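PDB 2G5D: GNA33 from Neisseria gonorrhoeae FA 1090, which probably acts as an exolytic lytic transglycosylase, cleaving the MurNAc-GlcNAc linkage of peptidoglycan and leaving a 1,6-anhydro bond on the MurNAc residue. Local coordinates for residues V45-M50 against F98-F103; K60-F65 against A83-T88; T104-A109 against M416-R421. All coordinates share one frame; numbering follows the deposited sequence.

Contact 1 (V45-M50 against F98-F103); sequences VPHLSM and FFERYF
His47 carries almost all of this contact, pushing its imidazole from a short 3-10 turn against the last turn of helix 92-102. The ring and Glu100 are set across one another: Glu100 CA rides over one imidazole face, 3.9 Å from the ring centroid and 25° off the normal, a CH-pi contact displaced toward the rim. Beyond CA, the Glu100 side chain brings CG within 4.1 Å of His47 ND1, while the carboxylate plane is turned 66° from the ring. Because His47 CG stands anti to its own carbonyl carbon (chi1 -60°), the outer edge of the ring, CE1 and NE2, is carried toward the backbone carbonyls at the helix end. Phe103 O lies in the ring plane at that edge, 3.0 Å from His47 CE1 and 3.1 Å from His47 NE2. Phe99 O approaches His47 CE1 obliquely at 3.2 Å. Glu100 O is 3.3 Å from His47 NE2, but its angle is too poor for a hydrogen bond. Histidine suits the spot, since its flat ring fits against the helix backbone while its CE1-NE2 edge lies among carbonyl oxygens; three of them clustered at the helix end would tend to stabilise positive charge on the ring, if it carries any. The Glu100 carboxylate keeps its OE1 5.5 Å from His47 ND1, and OE1 accepts from Trp53 NE1. Trp53 also meets the His47 ring at an inclined angle, so one tryptophan contacts both partners. Phe98, Phe99 and Phe103 direct their rings into the interior, where Phe99 touches helix 58-72, Phe98 packs on helices 58-72 and 79-86, and Phe103 reaches Leu411 of strand 403-413. The loop after strand 40-44 thus packs through His47 against the end of helix 92-102, where the chain passes into strand 103-110.

Contact 2 (K60-F65 against A83-T88); sequences KSLQSF and AQAFQT
Leu62 and Ala85 meet inside a helical hairpin, helix 58-72 followed by helix 79-86, whose two arms are also joined covalently by the disulfide between Cys69 and Cys82. The backbones come closest at this pair, with 7.1 Å between Leu62 CA and Ala85 CA, a spacing that the small methyl of alanine makes possible. Leu62 sends its fork across the gap, and each branch finds a different partner. CD1 lies against the Ala85 methyl, 3.9 Å from Ala85 CB. CD2 runs up to Thr88, where Leu62 CD2 and Thr88 CG2 are 3.5 Å apart, the tightest touch between the two segments. Leucine reaches this far because CG stands opposite its backbone N (chi1 -178°), which swings the fork out toward the second helix. One turn on, Phe65 adopts a similar first torsion and presents its rim: Phe65 CD2 is 3.8 Å from Ala85 CB, which sits at the ring edge, near its plane, and is shared with Leu62. Thr88 divides its two branches by chemistry. Its methyl faces Leu62, while OG1 turns back to donate to Gln84 O at 2.6 Å, approaching from above the carbonyl plane, 37° out of it. That bond occupies a hydroxyl which would otherwise be costly in an apolar setting and holds the methyl toward Leu62. The carbonyls of Ala85 and Thr88 are in turn satisfied by Arg66, whose NE and NH2 bind them respectively, while Phe98 of helix 92-102 packs on both side chains. Between these segments, then, cohesion comes from methyl and aromatic-edge contacts without direction of their own. With Thr88 OG1 and the carbonyls of Ala85 and Thr88 all bonded, the seam is mainly apolar, its leucine methyls also resting against those two carbonyls.

Contact 3 (T104-A109 against M416-R421); sequences TPWQVA and MKPEYR
Trp106 and Pro418 form the heart of this contact: the two side chains cross at about a right angle, with one corner of the pyrrolidine pressed on the indole face. Pro418 CD lies 3.4 Å from the centroid of the six-membered ring of Trp106 and only 12° off its normal, an almost vertical CH-pi contact. Pro418 CG touches beside it, 3.7 Å from Trp106 CD2. Proline suits the place: its rigid ring has little conformational freedom to lose, and the hydrogens of CD, bonded to the amide nitrogen, are somewhat polarised toward the electron-rich indole. At the outer end of that ring Lys417 adds its aliphatic part, with CG 4.0 Å from Trp106 CH2, before the chain bends away and its ammonium makes a long, weak ion pair with Asp29. The indole N-H is served at the ring edge by water 1, which lies in the plane and accepts from Trp106 NE1 at 3.0 Å. The same water is hydrogen-bonded to Met416 O at 2.6 Å, bridging two atoms that stand too far apart to bond directly. Trp106 CG is anti to the carbonyl carbon (chi1 -64°), a setting that lifts the indole off the strand toward the tail. In the next shell Val35, Tyr42 and Val44 touch the tryptophan side chain. Farther along the tail, Arg421 is tied to Thr348 through NH1 and to His345 through its backbone O. Pro418 also touches Gln410 and Leu412 of strand 403-413 and Tyr42 of strand 40-44, the two strands that pair antiparallel with strand 103-110. A tryptophan-proline CH-pi contact thus seats the irregular C-terminal tail on strands of the beta-barrel domain, consistent with the double-psi barrel clan to which the 3D domain belongs.

How the contacts relate
From the N terminus, strand 40-44 leads into the loop of contact 1, which meets helix 92-102 only after the chain has gone through helices 58-72 and 79-86. Contact 2 joins those two helices, so its smaller loop lies wholly within that of contact 1, and Phe98, from the second segment of contact 1, packs on residues of contact 2. Helix 92-102 then runs straight into strand 103-110, where contact 3 begins; its loop spans some three hundred residues and closes near the C terminus, in series with the others. Contacts 1 and 3 touch through Pro105, beside Val45, His47 and Met50. Together they tie the N-terminal helices, the strands next to them and the C-terminal tail.

Contact 1 (V45-M50 against F98-F103)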
loop_
_atom_site.group_PDB
_atom_site.type_symbol
_atom_site.label_atom_id
_atom_site.label_comp_id
_atom_site.label_asym_id
_atom_site.label_seq_id
_atom_site.Cartn_x
_atom_site.Cartn_y
_atom_site.Cartn_z
ATOM N N VAL A 45 25.907 -11.542 -2.047
ATOM C CA VAL A 45 26.657 -11.332 -3.279
ATOM C C VAL A 45 27.299 -9.949 -3.180
ATOM O O VAL A 45 26.896 -9.166 -2.330
ATOM C CB VAL A 45 25.732 -11.404 -4.548
ATOM C CG1 VAL A 45 25.194 -12.803 -4.750
ATOM C CG2 VAL A 45 24.551 -10.363 -4.474
ATOM N N PRO A 46 28.306 -9.651 -4.041
ATOM C CA PRO A 46 28.842 -8.278 -4.134
ATOM C C PRO A 46 27.795 -7.249 -4.597
ATOM O O PRO A 46 26.865 -7.609 -5.328
ATOM C CB PRO A 46 29.957 -8.402 -5.181
ATOM C CG PRO A 46 30.310 -9.886 -5.196
ATOM C CD PRO A 46 29.009 -10.586 -4.950
ATOM N N HIS A 47 27.972 -5.982 -4.202
ATOM C CA HIS A 47 27.106 -4.884 -4.647
ATOM C C HIS A 47 27.049 -4.752 -6.161
ATOM O O HIS A 47 26.011 -4.420 -6.699
ATOM C CB HIS A 47 27.531 -3.539 -4.020
ATOM C CG HIS A 47 27.474 -3.533 -2.524
ATOM N ND1 HIS A 47 26.441 -2.943 -1.825
ATOM C CD2 HIS A 47 28.290 -4.093 -1.596
ATOM C CE1 HIS A 47 26.641 -3.107 -0.528
ATOM N NE2 HIS A 47 27.744 -3.823 -0.365
ATOM N N LEU A 48 28.180 -5.002 -6.819
ATOM C CA LEU A 48 28.323 -4.860 -8.280
ATOM C C LEU A 48 27.776 -6.041 -9.075
ATOM O O LEU A 48 27.760 -6.045 -10.294
ATOM C CB LEU A 48 29.771 -4.547 -8.654
ATOM C CG LEU A 48 30.092 -3.029 -8.607
ATOM C CD1 LEU A 48 31.603 -2.812 -8.665
ATOM C CD2 LEU A 48 29.408 -2.263 -9.768
ATOM N N SER A 49 27.305 -7.040 -8.371
ATOM C CA SER A 49 26.444 -8.048 -8.990
ATOM C C SER A 49 24.994 -7.555 -9.308
ATOM O O SER A 49 24.264 -8.218 -10.058
ATOM C CB SER A 49 26.449 -9.321 -8.144
ATOM O OG SER A 49 27.739 -9.908 -8.197
ATOM N N MET A 50 24.586 -6.422 -8.724
ATOM C CA MET A 50 23.328 -5.764 -9.090
ATOM C C MET A 50 23.497 -4.943 -10.387
ATOM O O MET A 50 24.439 -4.170 -10.516
ATOM C CB MET A 50 22.760 -4.917 -7.937
ATOM C CG MET A 50 22.439 -5.761 -6.731
ATOM S SD MET A 50 21.932 -4.962 -5.199
ATOM C CE MET A 50 23.481 -4.610 -4.374
ATOM N N PHE A 98 27.695 5.120 1.283
ATOM C CA PHE A 98 26.837 4.740 2.413
ATOM C C PHE A 98 26.181 3.342 2.251
ATOM O O PHE A 98 26.207 2.536 3.183
ATOM C CB PHE A 98 25.763 5.812 2.616
ATOM C CG PHE A 98 24.683 5.439 3.603
ATOM C CD1 PHE A 98 24.967 5.344 4.971
ATOM C CD2 PHE A 98 23.373 5.212 3.170
ATOM C CE1 PHE A 98 23.975 4.997 5.874
ATOM C CE2 PHE A 98 22.369 4.877 4.073
ATOM C CZ PHE A 98 22.666 4.770 5.417
ATOM N N PHE A 99 25.591 3.078 1.082
ATOM C CA PHE A 99 24.916 1.800 0.851
ATOM C C PHE A 99 25.948 0.673 0.690
ATOM O O PHE A 99 25.683 -0.456 1.052
ATOM C CB PHE A 99 23.910 1.854 -0.340
ATOM C CG PHE A 99 22.683 2.706 -0.078
ATOM C CD1 PHE A 99 22.459 3.894 -0.791
ATOM C CD2 PHE A 99 21.752 2.340 0.919
ATOM C CE1 PHE A 99 21.309 4.705 -0.531
ATOM C CE2 PHE A 99 20.614 3.146 1.185
ATOM C CZ PHE A 99 20.391 4.316 0.453
ATOM N N GLU A 100 27.109 0.985 0.126
ATOM C CA GLU A 100 28.214 0.016 -0.016
ATOM C C GLU A 100 28.930 -0.351 1.276
ATOM O O GLU A 100 29.302 -1.524 1.488
ATOM C CB GLU A 100 29.235 0.523 -1.025
ATOM C CG GLU A 100 28.695 0.460 -2.442
ATOM C CD GLU A 100 29.665 1.010 -3.453
ATOM O OE1 GLU A 100 29.441 0.771 -4.650
ATOM O OE2 GLU A 100 30.632 1.685 -3.059
ATOM N N ARG A 101 29.096 0.657 2.129
ATOM C CA ARG A 101 29.896 0.570 3.325
ATOM C C ARG A 101 29.138 0.001 4.512
ATOM O O ARG A 101 29.744 -0.621 5.363
ATOM C CB ARG A 101 30.480 1.944 3.679
ATOM C CG ARG A 101 31.778 2.222 2.911
ATOM C CD ARG A 101 32.152 3.671 2.864
ATOM N NE ARG A 101 33.260 3.881 1.926
ATOM C CZ ARG A 101 34.178 4.835 2.038
ATOM N NH1 ARG A 101 34.137 5.700 3.058
ATOM N NH2 ARG A 101 35.147 4.928 1.121
ATOM N N TYR A 102 27.820 0.184 4.533
ATOM C CA TYR A 102 27.004 -0.144 5.712
ATOM C C TYR A 102 26.034 -1.323 5.537
ATOM O O TYR A 102 25.531 -1.879 6.523
ATOM C CB TYR A 102 26.272 1.119 6.205
ATOM C CG TYR A 102 27.163 2.129 6.928
ATOM C CD1 TYR A 102 27.836 3.126 6.235
ATOM C CD2 TYR A 102 27.321 2.067 8.326
ATOM C CE1 TYR A 102 28.655 4.053 6.918
ATOM C CE2 TYR A 102 28.129 2.974 9.010
ATOM C CZ TYR A 102 28.795 3.970 8.303
ATOM O OH TYR A 102 29.592 4.873 8.990
ATOM N N PHE A 103 25.788 -1.707 4.289
ATOM C CA PHE A 103 24.836 -2.769 3.963
ATOM C C PHE A 103 25.496 -3.879 3.161
ATOM O O PHE A 103 26.509 -3.666 2.466
ATOM C CB PHE A 103 23.593 -2.243 3.191
ATOM C CG PHE A 103 22.808 -1.162 3.915
ATOM C CD1 PHE A 103 23.311 0.136 4.015
ATOM C CD2 PHE A 103 21.555 -1.446 4.477
ATOM C CE1 PHE A 103 22.614 1.126 4.690
ATOM C CE2 PHE A 103 20.828 -0.454 5.135
ATOM C CZ PHE A 103 21.354 0.850 5.232
#

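Contact 2 (K60-F65 against A83-T88)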
loop_
_atom_site.group_PDB
_atom_site.type_symbol
_atom_site.label_atom_id
_atom_site.label_comp_id
_atom_site.label_asym_id
_atom_site.label_seq_id
_atom_site.Cartn_x
_atom_site.Cartn_y
_atom_site.Cartn_z
ATOM N N LYS A 60 18.384 9.848 -4.453
ATOM C CA LYS A 60 16.968 9.560 -4.340
ATOM C C LYS A 60 16.708 8.350 -3.421
ATOM O O LYS A 60 15.793 8.413 -2.592
ATOM C CB LYS A 60 16.302 9.438 -5.723
ATOM C CG LYS A 60 15.971 10.796 -6.308
ATOM C CD LYS A 60 15.351 10.744 -7.701
ATOM C CE LYS A 60 15.353 12.127 -8.370
ATOM N NZ LYS A 60 16.715 12.817 -8.307
ATOM N N SER A 61 17.529 7.286 -3.517
ATOM C CA SER A 61 17.380 6.133 -2.615
ATOM C C SER A 61 17.643 6.552 -1.186
ATOM O O SER A 61 16.966 6.081 -0.265
ATOM C CB SER A 61 18.355 4.978 -2.968
ATOM O OG SER A 61 18.268 4.643 -4.338
ATOM N N LEU A 62 18.625 7.440 -0.993
ATOM C CA LEU A 62 18.919 7.962 0.368
ATOM C C LEU A 62 17.766 8.783 0.936
ATOM O O LEU A 62 17.410 8.594 2.095
ATOM C CB LEU A 62 20.262 8.707 0.457
ATOM C CG LEU A 62 20.684 9.259 1.844
ATOM C CD1 LEU A 62 20.843 8.147 2.882
ATOM C CD2 LEU A 62 21.952 10.061 1.754
ATOM N N GLN A 63 17.183 9.686 0.137
ATOM C CA GLN A 63 15.942 10.371 0.538
ATOM C C GLN A 63 14.880 9.368 1.004
ATOM O O GLN A 63 14.283 9.519 2.073
ATOM C CB GLN A 63 15.374 11.200 -0.617
ATOM C CG GLN A 63 16.122 12.501 -0.867
ATOM C CD GLN A 63 15.631 13.192 -2.102
ATOM O OE1 GLN A 63 15.791 12.682 -3.218
ATOM N NE2 GLN A 63 15.036 14.336 -1.931
ATOM N N SER A 64 14.651 8.335 0.202
ATOM C CA SER A 64 13.618 7.353 0.498
ATOM C C SER A 64 13.943 6.610 1.810
ATOM O O SER A 64 13.072 6.466 2.682
ATOM C CB SER A 64 13.484 6.410 -0.697
ATOM O OG SER A 64 12.388 5.534 -0.576
ATOM N N PHE A 65 15.196 6.175 1.981
ATOM C CA PHE A 65 15.622 5.500 3.242
ATOM C C PHE A 65 15.435 6.365 4.497
ATOM O O PHE A 65 14.982 5.873 5.534
ATOM C CB PHE A 65 17.074 4.970 3.161
ATOM C CG PHE A 65 17.471 4.104 4.348
ATOM C CD1 PHE A 65 16.856 2.876 4.582
ATOM C CD2 PHE A 65 18.451 4.536 5.239
ATOM C CE1 PHE A 65 17.213 2.088 5.690
ATOM C CE2 PHE A 65 18.830 3.754 6.354
ATOM C CZ PHE A 65 18.217 2.527 6.576
ATOM N N ALA A 83 20.864 6.657 11.859
ATOM C CA ALA A 83 21.627 7.825 12.286
ATOM C C ALA A 83 22.601 8.262 11.185
ATOM O O ALA A 83 22.678 9.447 10.839
ATOM C CB ALA A 83 22.375 7.546 13.594
ATOM N N GLN A 84 23.316 7.293 10.620
ATOM C CA GLN A 84 24.338 7.575 9.608
ATOM C C GLN A 84 23.735 8.116 8.304
ATOM O O GLN A 84 24.351 8.949 7.633
ATOM C CB GLN A 84 25.157 6.316 9.322
ATOM C CG GLN A 84 26.414 6.574 8.494
ATOM C CD GLN A 84 27.378 7.534 9.190
ATOM O OE1 GLN A 84 27.446 7.572 10.416
ATOM N NE2 GLN A 84 28.127 8.306 8.408
ATOM N N ALA A 85 22.544 7.614 7.954
ATOM C CA ALA A 85 21.776 8.117 6.816
ATOM C C ALA A 85 21.571 9.633 6.921
ATOM O O ALA A 85 21.580 10.311 5.912
ATOM C CB ALA A 85 20.416 7.391 6.685
ATOM N N PHE A 86 21.417 10.154 8.141
ATOM C CA PHE A 86 21.189 11.589 8.342
ATOM C C PHE A 86 22.475 12.419 8.387
ATOM O O PHE A 86 22.440 13.633 8.241
ATOM C CB PHE A 86 20.271 11.843 9.556
ATOM C CG PHE A 86 18.810 11.728 9.223
ATOM C CD1 PHE A 86 18.189 10.476 9.152
ATOM C CD2 PHE A 86 18.068 12.869 8.919
ATOM C CE1 PHE A 86 16.823 10.359 8.808
ATOM C CE2 PHE A 86 16.693 12.773 8.564
ATOM C CZ PHE A 86 16.072 11.513 8.515
ATOM N N GLN A 87 23.609 11.744 8.552
ATOM C CA GLN A 87 24.920 12.371 8.441
ATOM C C GLN A 87 25.558 12.177 7.046
ATOM O O GLN A 87 26.704 12.537 6.831
ATOM C CB GLN A 87 25.829 11.864 9.573
ATOM C CG GLN A 87 25.387 12.382 10.955
ATOM C CD GLN A 87 26.086 11.705 12.132
ATOM O OE1 GLN A 87 25.924 12.136 13.284
ATOM N NE2 GLN A 87 26.855 10.637 11.857
ATOM N N THR A 88 24.787 11.617 6.108
ATOM C CA THR A 88 25.191 11.425 4.727
ATOM C C THR A 88 24.559 12.489 3.788
ATOM O O THR A 88 23.342 12.639 3.774
ATOM C CB THR A 88 24.769 10.019 4.270
ATOM O OG1 THR A 88 25.272 9.052 5.205
ATOM C CG2 THR A 88 25.274 9.719 2.857
#

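Contact 3 (T104-A109 against M416-R421)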
loop_
_atom_site.group_PDB
_atom_site.type_symbol
_atom_site.label_atom_id
_atom_site.label_comp_id
_atom_site.label_asym_id
_atom_site.label_seq_id
_atom_site.Cartn_x
_atom_site.Cartn_y
_atom_site.Cartn_z
ATOM N N THR A 104 24.913 -5.067 3.289
ATOM C CA THR A 104 25.278 -6.245 2.508
ATOM C C THR A 104 24.076 -6.670 1.671
ATOM O O THR A 104 22.951 -6.746 2.194
ATOM C CB THR A 104 25.731 -7.403 3.453
ATOM O OG1 THR A 104 26.924 -7.011 4.128
ATOM C CG2 THR A 104 25.969 -8.717 2.676
ATOM N N PRO A 105 24.292 -6.941 0.356
ATOM C CA PRO A 105 23.194 -7.421 -0.475
ATOM C C PRO A 105 22.958 -8.946 -0.364
ATOM O O PRO A 105 23.894 -9.749 -0.442
ATOM C CB PRO A 105 23.632 -7.042 -1.911
ATOM C CG PRO A 105 24.958 -6.351 -1.781
ATOM C CD PRO A 105 25.519 -6.771 -0.444
ATOM N N TRP A 106 21.701 -9.313 -0.177
ATOM C CA TRP A 106 21.272 -10.719 -0.138
ATOM C C TRP A 106 20.356 -10.964 -1.311
ATOM O O TRP A 106 19.209 -10.499 -1.313
ATOM C CB TRP A 106 20.515 -11.055 1.150
ATOM C CG TRP A 106 21.350 -10.917 2.386
ATOM C CD1 TRP A 106 21.666 -9.745 3.029
ATOM C CD2 TRP A 106 21.984 -11.969 3.123
ATOM N NE1 TRP A 106 22.435 -10.013 4.134
ATOM C CE2 TRP A 106 22.642 -11.366 4.225
ATOM C CE3 TRP A 106 22.029 -13.376 2.988
ATOM C CZ2 TRP A 106 23.351 -12.115 5.178
ATOM C CZ3 TRP A 106 22.743 -14.126 3.940
ATOM C CH2 TRP A 106 23.398 -13.489 5.014
ATOM N N GLN A 107 20.871 -11.694 -2.306
ATOM C CA GLN A 107 20.056 -12.117 -3.452
ATOM C C GLN A 107 18.972 -13.107 -2.992
ATOM O O GLN A 107 19.246 -14.018 -2.205
ATOM C CB GLN A 107 20.933 -12.743 -4.524
ATOM C CG GLN A 107 20.135 -13.118 -5.745
ATOM C CD GLN A 107 21.002 -13.496 -6.925
ATOM O OE1 GLN A 107 21.946 -14.275 -6.787
ATOM N NE2 GLN A 107 20.667 -12.962 -8.106
ATOM N N VAL A 108 17.753 -12.911 -3.483
ATOM C CA VAL A 108 16.577 -13.633 -2.984
ATOM C C VAL A 108 16.097 -14.676 -3.999
ATOM O O VAL A 108 15.845 -14.346 -5.172
ATOM C CB VAL A 108 15.416 -12.657 -2.592
ATOM C CG1 VAL A 108 14.211 -13.444 -2.017
ATOM C CG2 VAL A 108 15.893 -11.598 -1.571
ATOM N N ALA A 109 16.032 -15.934 -3.562
ATOM C CA ALA A 109 15.347 -16.970 -4.339
ATOM C C ALA A 109 14.112 -17.448 -3.595
ATOM O O ALA A 109 14.164 -17.727 -2.403
ATOM C CB ALA A 109 16.279 -18.145 -4.673
ATOM N N MET A 416 23.428 -8.162 10.012
ATOM C CA MET A 416 22.034 -8.561 10.142
ATOM C C MET A 416 21.646 -9.527 9.012
ATOM O O MET A 416 21.827 -9.236 7.826
ATOM C CB MET A 416 21.119 -7.336 10.168
ATOM C CG MET A 416 19.633 -7.660 10.236
ATOM S SD MET A 416 18.560 -6.265 9.824
ATOM C CE MET A 416 18.892 -5.162 11.191
ATOM N N LYS A 417 21.117 -10.679 9.395
ATOM C CA LYS A 417 20.733 -11.684 8.424
ATOM C C LYS A 417 19.275 -11.507 8.039
ATOM O O LYS A 417 18.480 -10.998 8.826
ATOM C CB LYS A 417 21.035 -13.101 8.953
ATOM C CG LYS A 417 22.538 -13.423 8.915
ATOM C CD LYS A 417 22.825 -14.900 8.909
ATOM C CE LYS A 417 23.330 -15.364 10.257
ATOM N NZ LYS A 417 24.698 -14.854 10.471
ATOM N N PRO A 418 18.917 -11.909 6.812
ATOM C CA PRO A 418 17.517 -11.971 6.468
ATOM C C PRO A 418 16.869 -13.124 7.247
ATOM O O PRO A 418 17.551 -14.005 7.782
ATOM C CB PRO A 418 17.544 -12.238 4.972
ATOM C CG PRO A 418 18.825 -12.929 4.740
ATOM C CD PRO A 418 19.778 -12.372 5.711
ATOM N N GLU A 419 15.557 -13.109 7.343
ATOM C CA GLU A 419 14.911 -14.118 8.129
ATOM C C GLU A 419 13.541 -14.372 7.549
ATOM O O GLU A 419 12.815 -13.442 7.200
ATOM C CB GLU A 419 14.806 -13.644 9.580
ATOM C CG GLU A 419 14.166 -14.615 10.511
ATOM C CD GLU A 419 13.964 -14.019 11.897
ATOM O OE1 GLU A 419 14.533 -12.937 12.168
ATOM O OE2 GLU A 419 13.226 -14.633 12.697
ATOM N N TYR A 420 13.213 -15.650 7.439
ATOM C CA TYR A 420 11.870 -16.065 7.143
ATOM C C TYR A 420 11.063 -15.912 8.433
ATOM O O TYR A 420 11.451 -16.423 9.499
ATOM C CB TYR A 420 11.868 -17.495 6.604
ATOM C CG TYR A 420 10.496 -18.132 6.507
ATOM C CD1 TYR A 420 10.192 -19.300 7.220
ATOM C CD2 TYR A 420 9.498 -17.562 5.716
ATOM C CE1 TYR A 420 8.930 -19.887 7.133
ATOM C CE2 TYR A 420 8.251 -18.129 5.622
ATOM C CZ TYR A 420 7.970 -19.290 6.332
ATOM O OH TYR A 420 6.723 -19.838 6.221
ATOM N N ARG A 421 9.957 -15.187 8.330
ATOM C CA ARG A 421 9.149 -14.832 9.471
ATOM C C ARG A 421 7.739 -15.383 9.280
ATOM O O ARG A 421 6.862 -14.685 8.758
ATOM C CB ARG A 421 9.144 -13.308 9.660
ATOM C CG ARG A 421 10.523 -12.755 10.034
ATOM C CD ARG A 421 10.479 -11.287 10.437
ATOM N NE ARG A 421 11.786 -10.796 10.887
ATOM C CZ ARG A 421 12.701 -10.226 10.111
ATOM N NH1 ARG A 421 12.482 -10.056 8.809
ATOM N NH2 ARG A 421 13.847 -9.828 10.649
HETATM O O HOH W 1 23.389 -8.057 6.133
#